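HpcH/HpaI aldolase/citrate lyase family protein (Burkholderia cenocepacia, PDB 4MF4) is a TIM-barrel protein of the HpcH/HpaI aldolase/citrate lyase family, assembled here from six copies of the chain. Local coordinates at residues P86-W91 against V119-F124; S67-I72 against L97-R102; W91-A96 against L104-I109. All coordinates share one frame; numbering follows the deposited sequence.

Contact 1 of 3, residues P86-W91 against V119-F124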
loop_
_atom_site.group_PDB
_atom_site.type_symbol
_atom_site.label_atom_id
_atom_site.label_comp_id
_atom_site.label_asym_id
_atom_site.label_seq_id
_atom_site.Cartn_x
_atom_site.Cartn_y
_atom_site.Cartn_z
ATOM N N PRO A 86 -3.259 20.712 2.344
ATOM C CA PRO A 86 -3.900 20.716 3.652
ATOM C C PRO A 86 -3.772 22.047 4.397
ATOM O O PRO A 86 -4.680 22.408 5.130
ATOM C CB PRO A 86 -3.151 19.610 4.434
ATOM C CG PRO A 86 -2.414 18.828 3.402
ATOM C CD PRO A 86 -2.076 19.847 2.335
ATOM N N ALA A 87 -2.644 22.742 4.200
ATOM C CA ALA A 87 -2.285 23.941 4.978
ATOM C C ALA A 87 -1.130 24.644 4.250
ATOM O O ALA A 87 -0.524 24.092 3.351
ATOM C CB ALA A 87 -1.838 23.560 6.383
ATOM N N ARG A 88 -0.836 25.862 4.666
ATOM C CA ARG A 88 0.182 26.646 4.001
ATOM C C ARG A 88 1.542 26.434 4.682
ATOM O O ARG A 88 2.094 27.370 5.238
ATOM C CB ARG A 88 -0.243 28.105 4.054
ATOM C CG ARG A 88 0.286 28.934 2.933
ATOM C CD ARG A 88 -0.278 30.323 3.035
ATOM N NE ARG A 88 0.211 30.991 4.218
ATOM C CZ ARG A 88 -0.497 31.256 5.297
ATOM N NH1 ARG A 88 -1.799 30.993 5.360
ATOM N NH2 ARG A 88 0.110 31.878 6.290
ATOM N N GLU A 89 2.036 25.192 4.687
ATOM C CA GLU A 89 3.315 24.836 5.274
ATOM C C GLU A 89 4.285 24.585 4.130
ATOM O O GLU A 89 3.962 23.851 3.210
ATOM C CB GLU A 89 3.219 23.551 6.104
ATOM C CG GLU A 89 2.195 23.531 7.260
ATOM C CD GLU A 89 2.516 24.484 8.398
ATOM O OE1 GLU A 89 3.663 24.986 8.506
ATOM O OE2 GLU A 89 1.594 24.750 9.199
ATOM N N PRO A 90 5.485 25.166 4.195
ATOM C CA PRO A 90 6.454 24.958 3.128
ATOM C C PRO A 90 6.607 23.477 2.680
ATOM O O PRO A 90 6.590 23.166 1.473
ATOM C CB PRO A 90 7.769 25.493 3.726
ATOM C CG PRO A 90 7.369 26.484 4.779
ATOM C CD PRO A 90 5.975 26.093 5.246
ATOM N N TRP A 91 6.737 22.557 3.640
ATOM C CA TRP A 91 7.000 21.156 3.275
ATOM C C TRP A 91 5.860 20.487 2.506
ATOM O O TRP A 91 6.099 19.695 1.589
ATOM C CB TRP A 91 7.423 20.333 4.507
ATOM C CG TRP A 91 6.324 19.777 5.368
ATOM C CD1 TRP A 91 5.733 20.396 6.435
ATOM C CD2 TRP A 91 5.764 18.446 5.335
ATOM N NE1 TRP A 91 4.794 19.556 7.034
ATOM C CE2 TRP A 91 4.787 18.364 6.370
ATOM C CE3 TRP A 91 5.969 17.334 4.534
ATOM C CZ2 TRP A 91 4.089 17.194 6.644
ATOM C CZ3 TRP A 91 5.250 16.181 4.788
ATOM C CH2 TRP A 91 4.314 16.124 5.825
ATOM N N VAL A 119 1.855 32.445 -2.428
ATOM C CA VAL A 119 2.549 32.640 -3.701
ATOM C C VAL A 119 4.047 32.424 -3.607
ATOM O O VAL A 119 4.590 31.731 -4.446
ATOM C CB VAL A 119 2.286 34.050 -4.324
ATOM C CG1 VAL A 119 3.151 34.294 -5.571
ATOM C CG2 VAL A 119 0.827 34.191 -4.715
ATOM N N ARG A 120 4.705 33.028 -2.620
ATOM C CA ARG A 120 6.149 32.878 -2.419
ATOM C C ARG A 120 6.562 31.425 -2.332
ATOM O O ARG A 120 7.604 31.037 -2.836
ATOM C CB ARG A 120 6.607 33.560 -1.108
ATOM C CG ARG A 120 6.555 35.084 -1.103
ATOM C CD ARG A 120 6.986 35.630 0.264
ATOM N NE ARG A 120 8.406 35.343 0.479
ATOM C CZ ARG A 120 9.082 35.528 1.609
ATOM N NH1 ARG A 120 8.474 35.977 2.700
ATOM N NH2 ARG A 120 10.389 35.236 1.651
ATOM N N LEU A 121 5.755 30.628 -1.649
ATOM C CA LEU A 121 6.032 29.220 -1.446
ATOM C C LEU A 121 6.018 28.470 -2.756
ATOM O O LEU A 121 6.657 27.428 -2.847
ATOM C CB LEU A 121 5.068 28.555 -0.473
ATOM C CG LEU A 121 5.107 28.962 0.998
ATOM C CD1 LEU A 121 4.013 28.165 1.699
ATOM C CD2 LEU A 121 6.436 28.720 1.700
ATOM N N THR A 122 5.371 29.010 -3.776
ATOM C CA THR A 122 5.333 28.372 -5.106
ATOM C C THR A 122 6.347 28.849 -6.138
ATOM O O THR A 122 6.388 28.291 -7.254
ATOM C CB THR A 122 3.925 28.471 -5.761
ATOM O OG1 THR A 122 3.695 29.798 -6.270
ATOM C CG2 THR A 122 2.866 28.068 -4.790
ATOM N N ARG A 123 7.197 29.816 -5.760
ATOM C CA ARG A 123 8.125 30.446 -6.695
ATOM C C ARG A 123 9.599 30.166 -6.338
ATOM O O ARG A 123 10.011 30.341 -5.219
ATOM C CB ARG A 123 7.920 31.963 -6.727
ATOM C CG ARG A 123 6.557 32.452 -7.255
ATOM C CD ARG A 123 6.198 31.808 -8.579
ATOM N NE ARG A 123 5.186 32.523 -9.349
ATOM C CZ ARG A 123 3.878 32.252 -9.370
ATOM N NH1 ARG A 123 3.335 31.291 -8.634
ATOM N NH2 ARG A 123 3.084 32.969 -10.160
ATOM N N PHE A 124 10.359 29.702 -7.320
ATOM C CA PHE A 124 11.802 29.756 -7.262
ATOM C C PHE A 124 12.288 31.211 -7.191
ATOM O O PHE A 124 11.778 32.063 -7.916
ATOM C CB PHE A 124 12.372 29.126 -8.505
ATOM C CG PHE A 124 12.182 27.636 -8.580
ATOM C CD1 PHE A 124 12.462 26.837 -7.502
ATOM C CD2 PHE A 124 11.769 27.047 -9.773
ATOM C CE1 PHE A 124 12.327 25.459 -7.597
ATOM C CE2 PHE A 124 11.630 25.691 -9.878
ATOM C CZ PHE A 124 11.890 24.887 -8.785
#

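Contact 2 of 3, residues S67-I72 against L97-R102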
loop_
_atom_site.group_PDB
_atom_site.type_symbol
_atom_site.label_atom_id
_atom_site.label_comp_id
_atom_site.label_asym_id
_atom_site.label_seq_id
_atom_site.Cartn_x
_atom_site.Cartn_y
_atom_site.Cartn_z
ATOM N N SER A 67 0.064 9.264 -7.495
ATOM C CA SER A 67 -0.618 8.162 -8.157
ATOM C C SER A 67 -1.917 8.614 -8.904
ATOM O O SER A 67 -2.240 8.084 -9.985
ATOM C CB SER A 67 -0.897 7.062 -7.132
ATOM O OG SER A 67 0.337 6.537 -6.625
ATOM N N GLN A 68 -2.632 9.582 -8.334
ATOM C CA GLN A 68 -3.802 10.189 -9.003
ATOM C C GLN A 68 -3.398 11.116 -10.160
ATOM O O GLN A 68 -4.051 11.143 -11.226
ATOM C CB GLN A 68 -4.726 10.877 -8.041
ATOM C CG GLN A 68 -5.540 9.851 -7.307
ATOM C CD GLN A 68 -6.208 10.429 -6.091
ATOM O OE1 GLN A 68 -7.236 11.126 -6.211
ATOM N NE2 GLN A 68 -5.659 10.130 -4.917
ATOM N N LEU A 69 -2.333 11.864 -9.983
ATOM C CA LEU A 69 -1.807 12.625 -11.141
ATOM C C LEU A 69 -1.453 11.731 -12.331
ATOM O O LEU A 69 -1.736 12.056 -13.477
ATOM C CB LEU A 69 -0.634 13.517 -10.726
ATOM C CG LEU A 69 -1.028 14.654 -9.771
ATOM C CD1 LEU A 69 0.269 15.367 -9.339
ATOM C CD2 LEU A 69 -2.031 15.631 -10.359
ATOM N N ARG A 70 -0.779 10.634 -12.060
ATOM C CA ARG A 70 -0.346 9.706 -13.076
ATOM C C ARG A 70 -1.568 9.129 -13.683
ATOM O O ARG A 70 -1.641 8.971 -14.909
ATOM C CB ARG A 70 0.535 8.582 -12.461
ATOM C CG ARG A 70 1.985 8.933 -12.285
ATOM C CD ARG A 70 2.670 7.923 -11.377
ATOM N NE ARG A 70 4.034 8.310 -11.337
ATOM C CZ ARG A 70 4.794 8.316 -10.263
ATOM N NH1 ARG A 70 4.322 7.894 -9.079
ATOM N NH2 ARG A 70 6.031 8.753 -10.414
ATOM N N ALA A 71 -2.565 8.822 -12.853
ATOM C CA ALA A 71 -3.753 8.150 -13.349
ATOM C C ALA A 71 -4.555 9.066 -14.310
ATOM O O ALA A 71 -5.036 8.633 -15.338
ATOM C CB ALA A 71 -4.647 7.698 -12.200
ATOM N N ILE A 72 -4.699 10.316 -13.945
ATOM C CA ILE A 72 -5.331 11.317 -14.814
ATOM C C ILE A 72 -4.483 11.514 -16.097
ATOM O O ILE A 72 -5.022 11.522 -17.196
ATOM C CB ILE A 72 -5.493 12.676 -14.077
ATOM C CG1 ILE A 72 -6.565 12.601 -12.977
ATOM C CG2 ILE A 72 -5.860 13.805 -15.046
ATOM C CD1 ILE A 72 -6.405 13.692 -11.942
ATOM N N LEU A 97 4.119 20.406 -5.376
ATOM C CA LEU A 97 4.827 20.903 -6.562
ATOM C C LEU A 97 5.834 19.894 -7.088
ATOM O O LEU A 97 5.917 19.656 -8.315
ATOM C CB LEU A 97 5.549 22.227 -6.269
ATOM C CG LEU A 97 4.634 23.440 -6.014
ATOM C CD1 LEU A 97 5.523 24.617 -5.712
ATOM C CD2 LEU A 97 3.682 23.766 -7.140
ATOM N N ASP A 98 6.609 19.281 -6.196
ATOM C CA ASP A 98 7.538 18.266 -6.678
ATOM C C ASP A 98 6.864 17.073 -7.418
ATOM O O ASP A 98 7.437 16.518 -8.347
ATOM C CB ASP A 98 8.408 17.763 -5.529
ATOM C CG ASP A 98 9.466 18.792 -5.086
ATOM O OD1 ASP A 98 9.750 19.811 -5.769
ATOM O OD2 ASP A 98 10.071 18.526 -4.030
ATOM N N ALA A 99 5.661 16.696 -6.998
ATOM C CA ALA A 99 4.894 15.601 -7.577
ATOM C C ALA A 99 4.310 15.969 -8.956
ATOM O O ALA A 99 3.802 15.097 -9.673
ATOM C CB ALA A 99 3.765 15.190 -6.646
ATOM N N GLY A 100 4.393 17.250 -9.308
ATOM C CA GLY A 100 4.025 17.758 -10.611
ATOM C C GLY A 100 2.713 18.501 -10.665
ATOM O O GLY A 100 2.275 18.829 -11.743
ATOM N N ALA A 101 2.106 18.845 -9.529
ATOM C CA ALA A 101 0.877 19.609 -9.595
ATOM C C ALA A 101 1.299 21.042 -9.908
ATOM O O ALA A 101 2.182 21.574 -9.250
ATOM C CB ALA A 101 0.107 19.533 -8.281
ATOM N N ARG A 102 0.697 21.639 -10.924
ATOM C CA ARG A 102 1.064 23.008 -11.327
ATOM C C ARG A 102 -0.017 24.035 -10.985
ATOM O O ARG A 102 0.172 25.242 -11.209
ATOM C CB ARG A 102 1.356 23.061 -12.841
ATOM C CG ARG A 102 2.509 22.156 -13.226
ATOM C CD ARG A 102 3.020 22.407 -14.649
ATOM N NE ARG A 102 2.011 22.078 -15.639
ATOM C CZ ARG A 102 2.167 22.262 -16.953
ATOM N NH1 ARG A 102 3.290 22.795 -17.460
ATOM N NH2 ARG A 102 1.199 21.922 -17.773
#

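Contact 3 of 3, residues W91-A96 against L104-I109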
loop_
_atom_site.group_PDB
_atom_site.type_symbol
_atom_site.label_atom_id
_atom_site.label_comp_id
_atom_site.label_asym_id
_atom_site.label_seq_id
_atom_site.Cartn_x
_atom_site.Cartn_y
_atom_site.Cartn_z
ATOM N N TRP A 91 6.737 22.557 3.640
ATOM C CA TRP A 91 7.000 21.156 3.275
ATOM C C TRP A 91 5.860 20.487 2.506
ATOM O O TRP A 91 6.099 19.695 1.589
ATOM C CB TRP A 91 7.423 20.333 4.507
ATOM C CG TRP A 91 6.324 19.777 5.368
ATOM C CD1 TRP A 91 5.733 20.396 6.435
ATOM C CD2 TRP A 91 5.764 18.446 5.335
ATOM N NE1 TRP A 91 4.794 19.556 7.034
ATOM C CE2 TRP A 91 4.787 18.364 6.370
ATOM C CE3 TRP A 91 5.969 17.334 4.534
ATOM C CZ2 TRP A 91 4.089 17.194 6.644
ATOM C CZ3 TRP A 91 5.250 16.181 4.788
ATOM C CH2 TRP A 91 4.314 16.124 5.825
ATOM N N LEU A 92 4.615 20.809 2.855
ATOM C CA LEU A 92 3.434 20.306 2.127
ATOM C C LEU A 92 3.324 20.862 0.695
ATOM O O LEU A 92 2.969 20.156 -0.240
ATOM C CB LEU A 92 2.180 20.677 2.915
ATOM C CG LEU A 92 2.031 19.929 4.232
ATOM C CD1 LEU A 92 0.969 20.535 5.138
ATOM C CD2 LEU A 92 1.735 18.441 3.956
ATOM N N VAL A 93 3.642 22.129 0.529
ATOM C CA VAL A 93 3.604 22.787 -0.787
ATOM C C VAL A 93 4.687 22.228 -1.700
ATOM O O VAL A 93 4.434 21.992 -2.855
ATOM C CB VAL A 93 3.740 24.314 -0.650
ATOM C CG1 VAL A 93 3.980 25.036 -1.981
ATOM C CG2 VAL A 93 2.513 24.877 0.043
ATOM N N LYS A 94 5.890 22.051 -1.154
ATOM C CA LYS A 94 6.996 21.401 -1.801
ATOM C C LYS A 94 6.591 20.010 -2.306
ATOM O O LYS A 94 6.837 19.681 -3.457
ATOM C CB LYS A 94 8.098 21.278 -0.747
ATOM C CG LYS A 94 9.483 21.057 -1.227
ATOM C CD LYS A 94 10.450 21.221 -0.052
ATOM C CE LYS A 94 10.625 22.657 0.360
ATOM N NZ LYS A 94 11.255 22.700 1.713
ATOM N N ARG A 95 5.987 19.199 -1.445
ATOM C CA ARG A 95 5.512 17.852 -1.857
ATOM C C ARG A 95 4.573 17.916 -3.096
ATOM O O ARG A 95 4.732 17.174 -4.059
ATOM C CB ARG A 95 4.806 17.137 -0.714
ATOM C CG ARG A 95 5.693 16.603 0.411
ATOM C CD ARG A 95 6.678 15.563 -0.026
ATOM N NE ARG A 95 7.357 14.938 1.129
ATOM C CZ ARG A 95 6.850 13.993 1.916
ATOM N NH1 ARG A 95 5.591 13.554 1.766
ATOM N NH2 ARG A 95 7.594 13.495 2.899
ATOM N N ALA A 96 3.605 18.813 -3.068
ATOM C CA ALA A 96 2.637 18.883 -4.167
ATOM C C ALA A 96 3.306 19.373 -5.463
ATOM O O ALA A 96 3.123 18.789 -6.510
ATOM C CB ALA A 96 1.492 19.789 -3.791
ATOM N N LEU A 104 -2.352 24.952 -7.612
ATOM C CA LEU A 104 -2.545 24.665 -6.201
ATOM C C LEU A 104 -3.644 25.530 -5.631
ATOM O O LEU A 104 -3.739 26.742 -5.974
ATOM C CB LEU A 104 -1.274 24.975 -5.450
ATOM C CG LEU A 104 -0.079 24.084 -5.656
ATOM C CD1 LEU A 104 0.970 24.416 -4.594
ATOM C CD2 LEU A 104 -0.481 22.629 -5.636
ATOM N N MET A 105 -4.482 24.926 -4.792
ATOM C CA MET A 105 -5.480 25.657 -4.045
ATOM C C MET A 105 -5.060 25.701 -2.567
ATOM O O MET A 105 -4.765 24.665 -1.965
ATOM C CB MET A 105 -6.866 25.017 -4.167
ATOM C CG MET A 105 -7.945 25.868 -3.493
ATOM S SD MET A 105 -9.596 25.183 -3.604
ATOM C CE MET A 105 -9.739 24.831 -5.341
ATOM N N PHE A 106 -5.050 26.903 -1.986
ATOM C CA PHE A 106 -4.739 27.099 -0.557
ATOM C C PHE A 106 -6.020 27.409 0.246
ATOM O O PHE A 106 -6.778 28.358 -0.081
ATOM C CB PHE A 106 -3.755 28.261 -0.418
ATOM C CG PHE A 106 -2.410 27.963 -0.944
ATOM C CD1 PHE A 106 -2.139 28.071 -2.299
ATOM C CD2 PHE A 106 -1.413 27.521 -0.085
ATOM C CE1 PHE A 106 -0.869 27.806 -2.787
ATOM C CE2 PHE A 106 -0.159 27.239 -0.563
ATOM C CZ PHE A 106 0.113 27.379 -1.932
ATOM N N PRO A 107 -6.284 26.615 1.283
ATOM C CA PRO A 107 -7.447 26.822 2.119
ATOM C C PRO A 107 -7.246 28.016 3.029
ATOM O O PRO A 107 -6.132 28.468 3.222
ATOM C CB PRO A 107 -7.524 25.547 2.961
ATOM C CG PRO A 107 -6.199 24.939 2.941
ATOM C CD PRO A 107 -5.463 25.465 1.715
ATOM N N CYS A 108 -8.312 28.489 3.637
ATOM C CA CYS A 108 -8.131 29.422 4.750
ATOM C C CYS A 108 -7.209 30.617 4.452
ATOM O O CYS A 108 -6.286 30.872 5.229
ATOM C CB CYS A 108 -7.460 28.695 5.947
ATOM S SG CYS A 108 -8.157 27.141 6.553
ATOM N N ILE A 109 -7.430 31.353 3.372
ATOM C CA ILE A 109 -6.584 32.532 3.115
ATOM C C ILE A 109 -7.394 33.743 3.598
ATOM O O ILE A 109 -8.466 34.011 3.054
ATOM C CB ILE A 109 -6.238 32.686 1.617
ATOM C CG1 ILE A 109 -5.333 31.543 1.130
ATOM C CG2 ILE A 109 -5.613 34.043 1.332
ATOM C CD1 ILE A 109 -3.930 31.527 1.687
#

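Contact 1 of 3, residues P86-W91 against V119-F124
Leu121 reaches from the last turn of helix 112-121 to the start of helix 90-98, and its two methyl groups divide the work. CD2 lies against the ring of Pro90, 3.9 Å from Pro90 CG, while CD1 sits 4.0 Å from Arg88 CG. The leucine holds CG anti to its own carbonyl carbon (chi1 -67°), which sends the branched end into the notch between these two residues. There it crosses the Arg88 chain at about a right angle. Pro90 belongs to the first turn of its helix, directly behind the N-cap residue Glu89, and Arg88 centres an inverse gamma turn just before it.

Polar bonds run within the segments or outward, none between them. In segment 119-124, Val119 O accepts from both the backbone N and OG1 of Thr122, and a bent bond (136°) joins Arg123 NH1 to Thr122 OG1. The Arg88 chain bends at chi3, and NE bonds His117 on helix 112-121.

The contact between these neighbouring barrel helices is therefore apolar: one buried leucine packs against a proline ring and the aliphatic part of an arginine whose polar end is held separately.

Contact 2 of 3, residues S67-I72 against L97-R102
Leu69 and Ala101 have the closest pair of CA atoms, 7.6 Å from Leu69 CA to Ala101 CA. Segment 67-72 is helical throughout, a length of helix 62-73, whereas 97-102 takes the chain out of helix 90-98 and on toward strand 103-106. Gly100 is the first residue to leave helical angles. With a positive phi of 105° it forms a Schellman motif: Gly100 N bonds Leu97 O at 3.0 Å, and Ala101 N probably bonds Ala96 O. Gly100, with no side chain, takes this left-handed conformation at the helix end.

From the helix side a single methyl does the touching. Leu69 points at the turn with CG anti to its carbonyl carbon (chi1 -66°), and CD1 meets the bend where the chain leaves its helix. The nearest atom there is Ala99 O, 3.6 Å from Leu69 CD1. Farther round the bend, Ala101 N is 3.9 Å from the same methyl. The alanine side chains are slightly more distant, Ala99 CB at 4.4 Å and Ala101 CB at 4.3 Å from Leu69 CD1. No hydrogen bond crosses the contact. The nearest neighbours of the methyl are peptide atoms, and Ala99 O takes a hydrogen bond from Arg141 NH1.

Leu69 also packs on Ile53 and Pro81, and Ala101 on Val83, so strands 50-54 and 80-84 lie beneath the contact. At the outer side Arg70 makes a salt bridge with Glu41 of a neighbouring subunit. A helix leaning on the C-terminal turn of the next one, both over the strands they cover, is the arrangement of adjacent helices in the outer layer of a TIM barrel.

Contact 3 of 3, residues W91-A96 against L104-I109
Leu104 lies on strand 103-106, the second strand of a beta-alpha-beta unit in the TIM barrel (strand 80-84, helix 90-98, strand 103-106). The axes of helix 91-96 and strand 104-106 come within 10.7 Å and run nearly antiparallel, at 159°. Leu104 points toward the helix and spreads its methyls over two residues one turn apart: CD1 lies 4.0 Å from Val93 CG1, and CD2 lies 3.9 Å from Ala96 CB. Val83 of the adjacent strand 80-84 packs on the same leucine.

After Met105, whose side chain leans on strand 160-165, the side chains return to the helix with Phe106. Its first bond does not aim straight there, but with CG anti to the carbonyl carbon (chi1 -69°) the far end of the ring reaches Val93. Ala118 of helix 112-121 also packs on this ring.

Val93 is thus shared between two strand residues, and its torsion (chi1 169°) separates the branches: CG1 goes to the leucine, while CG2 comes obliquely to the phenylalanine ring, 3.6 Å from Phe106 CE2.

Overall arrangement
Helix 90-98 is common to all three contacts. Contact 1 uses its start, contact 3 its middle against strand 103-106, and contact 2 its end. The centres of contacts 1 and 3 are about 6 Å apart; contact 2 lies about 14 Å from contact 3 and 16 Å from contact 1. Helices 62-73 and 112-121 hold it on both flanks, the barrel strands beneath. Along the chain the segments of contact 2 alternate with those of contacts 1 and 3, while contact 3 lies between the segments of contact 1 apart from their shared Trp91. Leu97 links the contacts, CD1 against Thr122 and CD2 against Leu104. Lys94 and Arg95 bridge to acids of a neighbouring subunit in the six-chain assembly.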